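Local coordinates for protein DR2417 (Deinococcus radiodurans, PDB 4XWW) that is a two-metal exonuclease of the metallo-beta-lactamase superfamily that probably degrades RNA from the 5' end and may also cut RNA internally, at residues Q142-C150 with G160-L171; K200-T211 with T394-G404. One frame throughout, in Å; residues are numbered along the deposited sequence.

Interaction 1: Q142-C150 with G160-L171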
# COMPACT_ATOMS: atom_id res chain seq x y z
N GLN A 142 -41.05 -0.85 -23.45
CA GLN A 142 -42.16 -1.74 -23.15
C GLN A 142 -41.91 -2.71 -22.00
O GLN A 142 -42.86 -3.16 -21.36
CB GLN A 142 -42.52 -2.57 -24.39
CG GLN A 142 -42.61 -1.77 -25.66
CD GLN A 142 -43.67 -0.69 -25.57
OE1 GLN A 142 -44.86 -0.99 -25.40
NE2 GLN A 142 -43.25 0.56 -25.68
N SER A 143 -40.64 -3.03 -21.75
CA SER A 143 -40.28 -4.21 -20.97
C SER A 143 -39.83 -3.91 -19.54
O SER A 143 -39.78 -4.82 -18.71
CB SER A 143 -39.17 -4.99 -21.68
OG SER A 143 -39.59 -5.51 -22.93
N PHE A 144 -39.51 -2.66 -19.25
CA PHE A 144 -38.89 -2.29 -17.99
C PHE A 144 -39.64 -1.23 -17.20
O PHE A 144 -40.01 -0.19 -17.76
CB PHE A 144 -37.46 -1.78 -18.23
CG PHE A 144 -36.52 -2.81 -18.76
CD1 PHE A 144 -35.98 -3.77 -17.92
CD2 PHE A 144 -36.11 -2.78 -20.08
CE1 PHE A 144 -35.09 -4.71 -18.40
CE2 PHE A 144 -35.21 -3.72 -20.57
CZ PHE A 144 -34.70 -4.68 -19.72
N VAL A 145 -39.83 -1.48 -15.91
CA VAL A 145 -40.24 -0.45 -14.97
C VAL A 145 -39.31 -0.48 -13.75
O VAL A 145 -39.05 -1.56 -13.19
CB VAL A 145 -41.69 -0.63 -14.52
CG1 VAL A 145 -42.04 0.39 -13.45
CG2 VAL A 145 -42.64 -0.52 -15.72
N ALA A 146 -38.79 0.69 -13.37
CA ALA A 146 -37.88 0.77 -12.22
C ALA A 146 -38.51 1.56 -11.08
O ALA A 146 -39.03 2.65 -11.30
CB ALA A 146 -36.56 1.40 -12.64
N GLU A 147 -38.45 1.00 -9.87
CA GLU A 147 -38.98 1.63 -8.68
C GLU A 147 -37.85 1.94 -7.69
O GLU A 147 -37.14 1.03 -7.27
CB GLU A 147 -40.03 0.73 -8.00
CG GLU A 147 -40.70 1.42 -6.80
CD GLU A 147 -41.68 0.52 -6.05
OE1 GLU A 147 -42.05 -0.54 -6.58
OE2 GLU A 147 -42.06 0.88 -4.92
N PHE A 148 -37.72 3.20 -7.31
CA PHE A 148 -36.63 3.63 -6.45
C PHE A 148 -37.00 3.47 -4.98
O PHE A 148 -38.15 3.71 -4.62
CB PHE A 148 -36.27 5.10 -6.75
CG PHE A 148 -35.65 5.31 -8.10
CD1 PHE A 148 -36.43 5.34 -9.24
CD2 PHE A 148 -34.28 5.50 -8.23
CE1 PHE A 148 -35.86 5.53 -10.49
CE2 PHE A 148 -33.71 5.70 -9.48
CZ PHE A 148 -34.51 5.72 -10.61
N PHE A 149 -36.05 3.08 -4.14
CA PHE A 149 -36.30 3.13 -2.70
C PHE A 149 -35.02 3.55 -1.95
O PHE A 149 -33.90 3.40 -2.45
CB PHE A 149 -36.84 1.79 -2.18
CG PHE A 149 -35.92 0.64 -2.42
CD1 PHE A 149 -35.99 -0.09 -3.59
CD2 PHE A 149 -34.97 0.28 -1.46
CE1 PHE A 149 -35.14 -1.16 -3.82
CE2 PHE A 149 -34.10 -0.80 -1.67
CZ PHE A 149 -34.18 -1.52 -2.86
N CYS A 150 -35.21 4.07 -0.75
CA CYS A 150 -34.10 4.63 0.01
C CYS A 150 -33.24 3.56 0.66
O CYS A 150 -33.74 2.65 1.29
CB CYS A 150 -34.65 5.57 1.09
SG CYS A 150 -33.35 6.35 2.07
N GLY A 160 -31.60 2.24 -3.77
CA GLY A 160 -31.69 0.96 -4.43
C GLY A 160 -32.88 1.03 -5.39
O GLY A 160 -33.62 2.04 -5.45
N TYR A 161 -33.07 -0.02 -6.18
CA TYR A 161 -34.23 -0.03 -7.06
C TYR A 161 -34.72 -1.45 -7.31
O TYR A 161 -33.98 -2.43 -7.20
CB TYR A 161 -33.94 0.66 -8.41
CG TYR A 161 -32.83 -0.01 -9.18
CD1 TYR A 161 -31.51 0.35 -8.97
CD2 TYR A 161 -33.10 -1.02 -10.10
CE1 TYR A 161 -30.48 -0.29 -9.64
CE2 TYR A 161 -32.08 -1.66 -10.77
CZ TYR A 161 -30.78 -1.28 -10.55
OH TYR A 161 -29.77 -1.92 -11.21
N ILE A 162 -36.00 -1.55 -7.64
CA ILE A 162 -36.57 -2.79 -8.14
C ILE A 162 -36.84 -2.62 -9.63
O ILE A 162 -37.57 -1.72 -10.04
CB ILE A 162 -37.85 -3.16 -7.40
CG1 ILE A 162 -37.52 -3.29 -5.91
CG2 ILE A 162 -38.45 -4.44 -8.00
CD1 ILE A 162 -38.67 -3.50 -4.97
N LEU A 163 -36.19 -3.47 -10.42
CA LEU A 163 -36.39 -3.48 -11.85
C LEU A 163 -37.36 -4.58 -12.21
O LEU A 163 -37.06 -5.77 -12.06
CB LEU A 163 -35.06 -3.68 -12.58
CG LEU A 163 -35.12 -3.48 -14.09
CD1 LEU A 163 -35.41 -2.01 -14.41
CD2 LEU A 163 -33.83 -3.95 -14.77
N LYS A 164 -38.54 -4.18 -12.67
CA LYS A 164 -39.61 -5.11 -12.98
C LYS A 164 -39.54 -5.43 -14.46
O LYS A 164 -39.56 -4.53 -15.28
CB LYS A 164 -40.95 -4.52 -12.57
CG LYS A 164 -40.95 -4.05 -11.10
CD LYS A 164 -42.11 -3.12 -10.75
CE LYS A 164 -41.91 -2.54 -9.35
NZ LYS A 164 -43.06 -1.71 -8.88
N THR A 165 -39.39 -6.71 -14.78
CA THR A 165 -39.12 -7.14 -16.14
C THR A 165 -40.12 -8.24 -16.52
O THR A 165 -40.82 -8.74 -15.65
CB THR A 165 -37.69 -7.67 -16.31
OG1 THR A 165 -37.64 -9.04 -15.89
CG2 THR A 165 -36.69 -6.85 -15.48
N PRO A 166 -40.19 -8.61 -17.81
CA PRO A 166 -41.10 -9.70 -18.18
C PRO A 166 -40.81 -11.06 -17.52
O PRO A 166 -41.69 -11.93 -17.52
CB PRO A 166 -40.92 -9.81 -19.70
CG PRO A 166 -40.48 -8.46 -20.11
CD PRO A 166 -39.63 -7.94 -19.00
N VAL A 167 -39.61 -11.27 -17.00
CA VAL A 167 -39.31 -12.58 -16.41
C VAL A 167 -39.49 -12.54 -14.89
O VAL A 167 -39.44 -13.58 -14.23
CB VAL A 167 -37.87 -13.05 -16.75
CG1 VAL A 167 -37.63 -13.07 -18.25
CG2 VAL A 167 -36.85 -12.17 -16.04
N GLY A 168 -39.66 -11.34 -14.34
CA GLY A 168 -39.77 -11.17 -12.91
C GLY A 168 -39.00 -9.97 -12.40
O GLY A 168 -38.56 -9.14 -13.20
N ASP A 169 -38.82 -9.88 -11.09
CA ASP A 169 -38.22 -8.68 -10.49
C ASP A 169 -36.77 -8.86 -10.08
O ASP A 169 -36.41 -9.85 -9.46
CB ASP A 169 -38.99 -8.24 -9.24
CG ASP A 169 -40.40 -7.78 -9.55
OD1 ASP A 169 -40.74 -7.58 -10.73
OD2 ASP A 169 -41.15 -7.60 -8.57
N VAL A 170 -35.95 -7.85 -10.39
CA VAL A 170 -34.59 -7.75 -9.88
C VAL A 170 -34.56 -6.69 -8.78
O VAL A 170 -35.01 -5.57 -9.00
CB VAL A 170 -33.59 -7.36 -11.00
CG1 VAL A 170 -32.13 -7.21 -10.44
CG2 VAL A 170 -33.65 -8.37 -12.18
N LEU A 171 -34.09 -7.05 -7.60
CA LEU A 171 -33.82 -6.04 -6.58
C LEU A 171 -32.33 -5.76 -6.52
O LEU A 171 -31.53 -6.66 -6.31
CB LEU A 171 -34.32 -6.47 -5.21
CG LEU A 171 -34.33 -5.33 -4.18
CD1 LEU A 171 -35.56 -5.46 -3.28
CD2 LEU A 171 -33.06 -5.29 -3.34
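Glu147 and Lys164 form a salt bridge across two neighbouring antiparallel strands, with Lys164 NZ 2.8 Å from Glu147 OE1. The lysine arrives on the anti side of that oxygen, 25° out of the carboxylate plane. Both chains are extended beyond CG and run over the same face of the sheet, so charges two residues out of register still meet. Each has a second partner: Arg194 also pairs with Glu147 OE1, and Glu137 with Lys164 NZ, an alternating row of charges.

Beneath them the backbones are zipped by three hydrogen-bonded pairs, Val145 with Lys164, Glu147 with Ile162 and Phe149 with Gly160. The bond from Lys164 N to Val145 O is short, 2.7 Å, and nearly straight. At the last pair Phe149 CG sits between its own N and carbonyl carbon (chi1 59°), which folds the ring back across the partner strand. Gly160 CA lies over the ring face in a CH-pi contact, 4.0 Å from its centroid. Phe149 CE1 touches Ile162 CG1 at 3.8 Å, and Phe149 CZ meets Leu171 CD2 at the ring edge, 4.0 Å away.

On the other face, Leu163 CD2 touches Phe144 CD1 at 3.8 Å, while Leu163 CD1 reaches Ala146 CB.

The pair is a beta hairpin of the metallo-beta-lactamase fold. Strand 137-140 flanks 144-150 and strand 168-172 flanks 159-165; Tyr161 and Leu163 pack on Phe37 of strand 34-39 in the opposing sheet, and Phe144 on Leu19 of strand 19-23.

Interaction 2: K200-T211 with T394-G404. With ZN (zinc ion), chain F; nucleotides of chain C.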
# COMPACT_ATOMS: atom_id res chain seq x y z
N LYS A 200 -41.83 -10.67 -0.30
CA LYS A 200 -43.14 -11.34 -0.32
C LYS A 200 -43.74 -11.40 -1.73
O LYS A 200 -44.32 -12.40 -2.13
CB LYS A 200 -44.12 -10.65 0.64
CG LYS A 200 -43.61 -10.57 2.07
CD LYS A 200 -44.62 -9.94 3.02
CE LYS A 200 -44.06 -9.94 4.44
NZ LYS A 200 -44.86 -9.16 5.43
N ASP A 201 -43.57 -10.32 -2.48
CA ASP A 201 -44.02 -10.27 -3.87
C ASP A 201 -43.29 -11.30 -4.71
O ASP A 201 -43.87 -11.89 -5.64
CB ASP A 201 -43.80 -8.88 -4.47
CG ASP A 201 -44.78 -7.85 -3.95
OD1 ASP A 201 -45.85 -8.24 -3.45
OD2 ASP A 201 -44.48 -6.64 -4.04
N GLY A 202 -42.02 -11.50 -4.37
CA GLY A 202 -41.11 -12.39 -5.06
C GLY A 202 -39.96 -11.61 -5.67
O GLY A 202 -40.17 -10.74 -6.50
N VAL A 203 -38.73 -11.89 -5.23
CA VAL A 203 -37.54 -11.35 -5.87
C VAL A 203 -36.88 -12.48 -6.68
O VAL A 203 -36.44 -13.48 -6.11
CB VAL A 203 -36.54 -10.78 -4.84
CG1 VAL A 203 -35.20 -10.37 -5.50
CG2 VAL A 203 -37.16 -9.59 -4.08
N LEU A 204 -36.85 -12.35 -8.01
CA LEU A 204 -36.17 -13.35 -8.84
C LEU A 204 -34.64 -13.29 -8.68
O LEU A 204 -33.96 -14.32 -8.54
CB LEU A 204 -36.54 -13.16 -10.31
CG LEU A 204 -35.89 -14.14 -11.30
CD1 LEU A 204 -36.33 -15.57 -11.00
CD2 LEU A 204 -36.28 -13.77 -12.71
N LEU A 205 -34.11 -12.08 -8.74
CA LEU A 205 -32.67 -11.88 -8.65
C LEU A 205 -32.35 -10.77 -7.67
O LEU A 205 -32.90 -9.67 -7.76
CB LEU A 205 -32.08 -11.55 -10.02
CG LEU A 205 -30.61 -11.13 -10.02
CD1 LEU A 205 -29.73 -12.30 -9.60
CD2 LEU A 205 -30.24 -10.64 -11.41
N LEU A 206 -31.45 -11.06 -6.73
CA LEU A 206 -30.89 -10.02 -5.87
C LEU A 206 -29.46 -9.66 -6.31
O LEU A 206 -28.62 -10.55 -6.56
CB LEU A 206 -30.88 -10.49 -4.41
CG LEU A 206 -30.09 -9.58 -3.45
CD1 LEU A 206 -30.84 -8.25 -3.24
CD2 LEU A 206 -29.87 -10.29 -2.12
N ILE A 207 -29.21 -8.36 -6.44
CA ILE A 207 -27.86 -7.85 -6.65
C ILE A 207 -27.48 -7.02 -5.43
O ILE A 207 -28.15 -6.02 -5.11
CB ILE A 207 -27.78 -7.00 -7.96
CG1 ILE A 207 -28.30 -7.79 -9.17
CG2 ILE A 207 -26.35 -6.49 -8.21
CD1 ILE A 207 -28.36 -6.94 -10.43
N SER A 208 -26.39 -7.38 -4.74
CA SER A 208 -26.11 -6.75 -3.45
C SER A 208 -24.65 -6.40 -3.26
O SER A 208 -23.74 -7.06 -3.78
CB SER A 208 -26.61 -7.64 -2.31
OG SER A 208 -26.50 -7.01 -1.04
N ASP A 209 -24.45 -5.33 -2.50
CA ASP A 209 -23.17 -4.70 -2.25
C ASP A 209 -22.26 -5.58 -1.39
O ASP A 209 -22.56 -5.84 -0.24
CB ASP A 209 -23.46 -3.36 -1.56
CG ASP A 209 -22.21 -2.56 -1.20
OD1 ASP A 209 -21.06 -2.97 -1.52
OD2 ASP A 209 -22.40 -1.48 -0.61
N SER A 210 -21.14 -6.04 -1.95
CA SER A 210 -20.28 -6.99 -1.24
C SER A 210 -19.08 -6.37 -0.55
O SER A 210 -18.25 -7.09 -0.01
CB SER A 210 -19.76 -8.07 -2.20
OG SER A 210 -20.82 -8.64 -2.97
N THR A 211 -18.98 -5.04 -0.59
CA THR A 211 -17.78 -4.34 -0.13
C THR A 211 -17.23 -4.85 1.21
O THR A 211 -16.03 -5.16 1.34
CB THR A 211 -18.06 -2.83 0.02
OG1 THR A 211 -18.50 -2.32 -1.24
CG2 THR A 211 -16.80 -2.10 0.44
N THR A 394 -35.36 -10.48 1.37
CA THR A 394 -35.70 -10.62 -0.05
C THR A 394 -35.92 -12.06 -0.48
O THR A 394 -36.66 -12.30 -1.46
CB THR A 394 -34.63 -10.00 -0.95
OG1 THR A 394 -33.34 -10.51 -0.59
CG2 THR A 394 -34.63 -8.48 -0.80
N ARG A 395 -35.31 -13.01 0.21
CA ARG A 395 -35.50 -14.43 -0.11
C ARG A 395 -35.38 -14.71 -1.61
O ARG A 395 -36.28 -15.28 -2.22
CB ARG A 395 -36.88 -14.91 0.38
CG ARG A 395 -36.92 -15.25 1.87
CD ARG A 395 -38.15 -14.65 2.55
NE ARG A 395 -39.40 -15.04 1.92
CZ ARG A 395 -40.52 -14.32 1.98
NH1 ARG A 395 -40.52 -13.16 2.63
NH2 ARG A 395 -41.63 -14.74 1.38
N PRO A 396 -34.26 -14.28 -2.23
CA PRO A 396 -34.19 -14.29 -3.69
C PRO A 396 -33.98 -15.69 -4.26
O PRO A 396 -33.34 -16.54 -3.64
CB PRO A 396 -32.98 -13.41 -3.98
CG PRO A 396 -32.07 -13.72 -2.85
CD PRO A 396 -32.98 -13.87 -1.64
N LYS A 397 -34.50 -15.93 -5.45
CA LYS A 397 -34.25 -17.20 -6.11
C LYS A 397 -32.80 -17.25 -6.57
O LYS A 397 -32.12 -18.26 -6.40
CB LYS A 397 -35.20 -17.42 -7.28
CG LYS A 397 -35.05 -18.79 -7.94
CD LYS A 397 -36.25 -19.10 -8.86
CE LYS A 397 -36.19 -20.54 -9.39
NZ LYS A 397 -37.23 -20.84 -10.41
N PHE A 398 -32.32 -16.14 -7.14
CA PHE A 398 -30.97 -16.11 -7.69
C PHE A 398 -30.18 -14.94 -7.11
O PHE A 398 -30.78 -13.95 -6.68
CB PHE A 398 -31.04 -16.04 -9.21
CG PHE A 398 -31.72 -17.24 -9.83
CD1 PHE A 398 -31.24 -18.51 -9.57
CD2 PHE A 398 -32.82 -17.10 -10.66
CE1 PHE A 398 -31.84 -19.63 -10.13
CE2 PHE A 398 -33.44 -18.22 -11.23
CZ PHE A 398 -32.95 -19.49 -10.96
N PHE A 399 -28.86 -15.03 -7.06
CA PHE A 399 -28.09 -14.03 -6.35
C PHE A 399 -26.79 -13.69 -7.09
O PHE A 399 -26.03 -14.58 -7.48
CB PHE A 399 -27.82 -14.54 -4.92
CG PHE A 399 -26.97 -13.63 -4.07
CD1 PHE A 399 -27.13 -12.26 -4.10
CD2 PHE A 399 -26.05 -14.18 -3.20
CE1 PHE A 399 -26.35 -11.44 -3.28
CE2 PHE A 399 -25.27 -13.39 -2.39
CZ PHE A 399 -25.41 -12.01 -2.43
N LEU A 400 -26.57 -12.38 -7.29
CA LEU A 400 -25.35 -11.84 -7.89
C LEU A 400 -24.65 -10.91 -6.92
O LEU A 400 -24.95 -9.71 -6.89
CB LEU A 400 -25.65 -11.06 -9.18
CG LEU A 400 -25.82 -11.76 -10.52
CD1 LEU A 400 -26.07 -10.71 -11.60
CD2 LEU A 400 -24.58 -12.58 -10.85
N PRO A 401 -23.70 -11.44 -6.14
CA PRO A 401 -22.92 -10.54 -5.28
C PRO A 401 -22.08 -9.60 -6.15
O PRO A 401 -21.43 -10.04 -7.11
CB PRO A 401 -22.07 -11.50 -4.45
CG PRO A 401 -22.09 -12.80 -5.23
CD PRO A 401 -23.43 -12.85 -5.88
N TRP A 402 -22.08 -8.32 -5.79
CA TRP A 402 -21.66 -7.25 -6.68
C TRP A 402 -20.82 -6.22 -5.89
O TRP A 402 -20.73 -6.33 -4.67
CB TRP A 402 -22.93 -6.65 -7.34
CG TRP A 402 -22.80 -5.25 -7.85
CD1 TRP A 402 -22.34 -4.86 -9.08
CD2 TRP A 402 -23.16 -4.06 -7.15
NE1 TRP A 402 -22.36 -3.49 -9.17
CE2 TRP A 402 -22.86 -2.97 -8.00
CE3 TRP A 402 -23.72 -3.79 -5.89
CZ2 TRP A 402 -23.10 -1.64 -7.64
CZ3 TRP A 402 -23.93 -2.46 -5.51
CH2 TRP A 402 -23.61 -1.41 -6.39
N HIS A 403 -20.19 -5.26 -6.58
CA HIS A 403 -19.43 -4.19 -5.91
C HIS A 403 -18.39 -4.78 -4.94
O HIS A 403 -18.36 -4.48 -3.74
CB HIS A 403 -20.39 -3.22 -5.16
CG HIS A 403 -19.82 -1.86 -4.88
ND1 HIS A 403 -18.91 -1.64 -3.87
CD2 HIS A 403 -20.07 -0.65 -5.43
CE1 HIS A 403 -18.60 -0.35 -3.82
NE2 HIS A 403 -19.28 0.27 -4.76
N GLY A 404 -17.55 -5.65 -5.48
CA GLY A 404 -16.51 -6.28 -4.69
C GLY A 404 -15.53 -6.99 -5.59
O GLY A 404 -15.88 -7.38 -6.70
ZN ZN F . -19.66 2.40 -5.01
P U C 2 -15.72 3.05 3.72
OP1 U C 2 -16.69 4.14 3.48
OP2 U C 2 -16.21 1.71 4.12
O5' U C 2 -14.82 2.83 2.43
C5' U C 2 -14.21 3.93 1.73
C4' U C 2 -14.20 3.67 0.25
O4' U C 2 -13.20 2.66 -0.08
C3' U C 2 -15.52 3.17 -0.35
O3' U C 2 -15.72 3.80 -1.60
C2' U C 2 -15.24 1.69 -0.59
O2' U C 2 -16.03 1.14 -1.63
C1' U C 2 -13.77 1.73 -0.97
N1 U C 2 -13.06 0.45 -0.83
C2 U C 2 -12.18 0.09 -1.82
O2 U C 2 -11.96 0.78 -2.80
N3 U C 2 -11.56 -1.12 -1.63
C4 U C 2 -11.73 -1.99 -0.57
O4 U C 2 -11.09 -3.05 -0.54
C5 U C 2 -12.67 -1.54 0.42
C6 U C 2 -13.28 -0.37 0.26
O HOH W 1 -38.90 -13.52 -2.80
O HOH W 2 -20.20 3.24 -3.26
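One of the two zinc sites of the catalytic centre stands at the end of this parallel strand pair: His403 NE2 binds the zinc ion at 2.2 Å, water 2 is a further ligand, and Asp88 and His89 complete the site. The opposite ring nitrogen, His403 ND1, faces Thr211 OG1 at 2.7 Å, a weak hydrogen bond because the angle at the hydrogen is only 127°. Thr211 is itself held by Asp209, whose OD1 takes the threonine hydroxyl on its syn lone pair, 2.7 Å from Thr211 OG1, and the Thr211 backbone N from above the carboxylate plane, an Asx turn. Asp209 can thus help position the zinc ligand through Thr211, though the last link, to His403 ND1, is weak. Asp209 OD2 is bonded to His381 and Phe176 N; Asp209 and His381 are the predicted proton donor and acceptor. The edge of the His403 ring also looks toward O2' of U2 of chain C.

Strands 205-209 and 398-402 run side by side at 16°, joining the metallo-beta-lactamase part of the chain to the segment that returns after the beta-CASP insertion. Leu400 N to Leu206 O, 2.8 Å, is almost perfectly straight. Farther along, Trp402 O is gripped twice by one residue, by Ser210 N at 2.8 Å and by Ser210 OG at 2.9 Å; the same hydroxyl is bonded to His412.

On one face Ile207 CG2 presses against Trp402 CB at 3.5 Å; chi1 of -54° turns CG2 anti to the backbone N, which brings that methyl against the tryptophan. On the other, Leu206 and Phe399 run abreast, Leu206 CD2 against Phe399 CE1, and Leu206 CB meets Pro396 CB at 3.6 Å.

In the fold
Interactions 1 and 2 belong to one mixed sheet, in which strands 168-172 and 205-209 are neighbours. Their centres are 13 Å apart, and the seam between them is probably hydrogen-bonded in both directions: Leu171 O to Ile207 N and Leu171 N to Leu205 O, each 2.9 Å. The sheet thus runs from the hairpin of interaction 1 through to strand 398-402. Only interaction 2 supplies a zinc ligand, His403. Interaction 1 lies away from the metals, with Gly160 about 11 Å from a bound zinc ion and its nearest atom about 14 Å from the RNA. Tyr161 OH of interaction 1 hydrogen-bonds His172 ND1, in the strand that adjoins 205-209.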